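Local coordinates for protein thermophilic dibenzothiophene desulfurization enzyme C (Paenibacillus sp. A11-2, PDB 5XDC) that probably catalyses the FMNH2- and oxygen-dependent oxidation of dibenzothiophene to its sulfoxide and then its sulfone, as a flavin monooxygenase of the DszC family, at residues B[20-24]-B[48-54]. Residues are numbered along the deposited sequence; the frame is centred on the assembly and turned at random. Where two conformers were deposited one is given.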
ATOM      1  N   VAL B  20       0.357 -22.120  31.048  1.00 18.83           N
ATOM      2  CA  VAL B  20      -0.307 -23.339  30.594  1.00 18.20           C
ATOM      3  C   VAL B  20      -0.624 -23.244  29.112  1.00 17.71           C
ATOM      4  O   VAL B  20      -0.408 -24.196  28.358  1.00 19.05           O
ATOM      5  CB  VAL B  20      -1.572 -23.595  31.426  1.00 17.41           C
ATOM      6  CG1 VAL B  20      -2.398 -24.748  30.839  1.00 20.31           C
ATOM      7  CG2 VAL B  20      -1.172 -23.914  32.868  1.00 25.60           C
ATOM      8  N   ALA B  21      -1.134 -22.095  28.671  1.00 19.90           N
ATOM      9  CA  ALA B  21      -1.444 -21.920  27.252  1.00 19.79           C
ATOM     10  C   ALA B  21      -0.182 -21.995  26.399  1.00 17.62           C
ATOM     11  O   ALA B  21      -0.182 -22.602  25.317  1.00 17.58           O
ATOM     12  CB  ALA B  21      -2.166 -20.588  27.037  1.00 21.19           C
ATOM     13  N   THR B  22       0.907 -21.388  26.875  1.00 20.10           N
ATOM     14  CA  THR B  22       2.170 -21.433  26.148  1.00 19.40           C
ATOM     15  C   THR B  22       2.653 -22.865  25.983  1.00 20.99           C
ATOM     16  O   THR B  22       3.114 -23.253  24.900  1.00 20.05           O
ATOM     17  CB  THR B  22       3.218 -20.577  26.868  1.00 22.81           C
ATOM     18  OG1 THR B  22       2.857 -19.198  26.765  1.00 23.29           O
ATOM     19  CG2 THR B  22       4.605 -20.755  26.265  1.00 31.42           C
ATOM     20  N   GLU B  23       2.557 -23.669  27.046  0.53 19.50           N
ATOM     21  CA  GLU B  23       2.976 -25.063  26.951  0.53 21.53           C
ATOM     22  C   GLU B  23       2.069 -25.843  26.011  0.53 17.77           C
ATOM     23  O   GLU B  23       2.551 -26.652  25.212  0.53 20.31           O
ATOM     24  CB  GLU B  23       2.998 -25.710  28.339  0.53 25.01           C
ATOM     25  CG  GLU B  23       3.489 -27.155  28.335  0.53 19.79           C
ATOM     26  CD  GLU B  23       4.800 -27.341  27.592  0.53 32.62           C
ATOM     27  OE1 GLU B  23       4.827 -28.100  26.593  0.53 29.59           O
ATOM     28  OE2 GLU B  23       5.802 -26.723  28.002  0.53 35.41           O
ATOM     29  N   LEU B  24       0.754 -25.614  26.080  1.00 18.89           N
ATOM     30  CA  LEU B  24      -0.153 -26.249  25.122  1.00 17.64           C
ATOM     31  C   LEU B  24       0.258 -25.911  23.686  1.00 18.77           C
ATOM     32  O   LEU B  24       0.379 -26.800  22.833  1.00 18.40           O
ATOM     33  CB  LEU B  24      -1.594 -25.815  25.381  1.00 19.85           C
ATOM     34  CG  LEU B  24      -2.324 -26.471  26.555  1.00 17.35           C
ATOM     35  CD1 LEU B  24      -3.594 -25.710  26.832  1.00 19.35           C
ATOM     36  CD2 LEU B  24      -2.633 -27.919  26.260  1.00 25.65           C
ATOM     37  N   ALA B  48      -6.447 -32.352  25.472  1.00 15.15           N
ATOM     38  CA  ALA B  48      -5.387 -31.662  26.202  1.00 18.50           C
ATOM     39  C   ALA B  48      -5.872 -30.314  26.722  1.00 17.27           C
ATOM     40  O   ALA B  48      -5.535 -29.913  27.842  1.00 17.33           O
ATOM     41  CB  ALA B  48      -4.155 -31.482  25.319  1.00 18.93           C
ATOM     42  N   ILE B  49      -6.661 -29.593  25.924  1.00 17.81           N
ATOM     43  CA  ILE B  49      -7.229 -28.337  26.399  1.00 15.05           C
ATOM     44  C   ILE B  49      -8.182 -28.597  27.562  1.00 16.38           C
ATOM     45  O   ILE B  49      -8.214 -27.840  28.545  1.00 16.94           O
ATOM     46  CB  ILE B  49      -7.914 -27.591  25.234  1.00 14.33           C
ATOM     47  CG1 ILE B  49      -6.850 -27.126  24.236  1.00 15.00           C
ATOM     48  CG2 ILE B  49      -8.743 -26.424  25.758  1.00 18.28           C
ATOM     49  CD1 ILE B  49      -7.425 -26.512  22.968  1.00 17.34           C
ATOM     50  N   ARG B  50      -8.970 -29.673  27.472  1.00 17.68           N
ATOM     51  CA  ARG B  50      -9.870 -30.033  28.560  1.00 15.29           C
ATOM     52  C   ARG B  50      -9.099 -30.267  29.858  1.00 15.31           C
ATOM     53  O   ARG B  50      -9.477 -29.748  30.913  1.00 18.33           O
ATOM     54  CB  ARG B  50     -10.669 -31.283  28.188  1.00 14.80           C
ATOM     55  CG  ARG B  50     -11.830 -31.053  27.242  1.00 16.86           C
ATOM     56  CD  ARG B  50     -12.689 -32.323  27.125  1.00 18.29           C
ATOM     57  NE  ARG B  50     -13.883 -32.103  26.312  1.00 16.41           N
ATOM     58  CZ  ARG B  50     -13.973 -32.314  24.990  1.00 14.49           C
ATOM     59  NH1 ARG B  50     -12.931 -32.752  24.297  1.00 16.52           N
ATOM     60  NH2 ARG B  50     -15.107 -32.066  24.353  1.00 17.88           N
ATOM     61  N   ARG B  51      -8.008 -31.037  29.788  1.00 17.89           N
ATOM     62  CA  ARG B  51      -7.225 -31.358  30.985  1.00 18.34           C
ATOM     63  C   ARG B  51      -6.534 -30.133  31.570  1.00 23.93           C
ATOM     64  O   ARG B  51      -6.234 -30.117  32.768  1.00 21.72           O
ATOM     65  CB  ARG B  51      -6.178 -32.430  30.666  1.00 20.36           C
ATOM     66  CG  ARG B  51      -6.751 -33.791  30.316  1.00 29.44           C
ATOM     67  CD  ARG B  51      -5.669 -34.861  30.245  1.00 32.15           C
ATOM     68  NE  ARG B  51      -4.610 -34.571  29.280  1.00 35.09           N
ATOM     69  CZ  ARG B  51      -4.638 -34.922  27.996  1.00 30.00           C
ATOM     70  NH1 ARG B  51      -5.685 -35.555  27.490  1.00 28.93           N
ATOM     71  NH2 ARG B  51      -3.610 -34.625  27.212  1.00 31.83           N
ATOM     72  N   SER B  52      -6.308 -29.099  30.758  1.00 19.48           N
ATOM     73  CA  SER B  52      -5.539 -27.937  31.184  1.00 19.09           C
ATOM     74  C   SER B  52      -6.303 -27.052  32.153  1.00 16.37           C
ATOM     75  O   SER B  52      -5.680 -26.269  32.882  1.00 17.45           O
ATOM     76  CB  SER B  52      -5.142 -27.115  29.962  1.00 18.08           C
ATOM     77  OG  SER B  52      -6.234 -26.326  29.535  1.00 17.85           O
ATOM     78  N   GLY B  53      -7.636 -27.145  32.174  1.00 18.54           N
ATOM     79  CA  GLY B  53      -8.456 -26.252  32.963  1.00 18.25           C
ATOM     80  C   GLY B  53      -8.776 -24.914  32.319  1.00 14.11           C
ATOM     81  O   GLY B  53      -9.678 -24.219  32.794  1.00 16.45           O
ATOM     82  N   LEU B  54      -8.113 -24.543  31.218  1.00 15.22           N
ATOM     83  CA  LEU B  54      -8.291 -23.202  30.678  1.00 15.30           C
ATOM     84  C   LEU B  54      -9.692 -22.946  30.117  1.00 13.15           C
ATOM     85  O   LEU B  54     -10.093 -21.782  30.009  1.00 15.14           O
ATOM     86  CB  LEU B  54      -7.239 -22.919  29.600  1.00 16.10           C
ATOM     87  CG  LEU B  54      -5.780 -22.927  30.062  1.00 15.66           C
ATOM     88  CD1 LEU B  54      -4.875 -22.522  28.897  1.00 19.07           C
ATOM     89  CD2 LEU B  54      -5.555 -22.021  31.263  1.00 20.46           C
TER
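Ala48 meets Leu24 through methyl groups, its CB lying 4.0 Å from Leu24 CD2, and this pair begins a largely apolar seam that illustrates how two nearly antiparallel helices (161° between the axes of the short segments) can pack without a hydrogen bond between them. Leu24 splits its two branches: CD2 also touches the carbonyl O of Ala48, while CD1 touches Ile49 CG1 loosely and reaches further along to Ser52. With its OG placed between the backbone N and carbonyl carbon (chi1 79°), Ser52 turns its hydroxyl back on its own chain. OG donates to Ile49 O at 2.7 Å, somewhat tilted from the carbonyl plane. It also accepts a nearly straight hydrogen bond from Leu54 N at 3.1 Å, which makes an ST turn. Ser52 CB packs against Val20 CG1 (3.7 Å) and Leu24 CD1 (3.8 Å). An alanine here is likely to cost Leu54 N its side-chain acceptor and Ile49 O one of its two donors, leaving the turn less firmly held. Gly53 leaves the helix with positive phi; beyond it the side chains of Leu54 and Val20 slide past each other in opposite directions, and Leu54 CD1 lies 3.8 Å from Ala21 CB. The seam joins helix 16-38 to helix 43-52 and the turn that follows it; helix 85-104 backs it, Phe91 touching both Ile49 and Leu54, and helix 70-83 lies against Ala21 through Ala76.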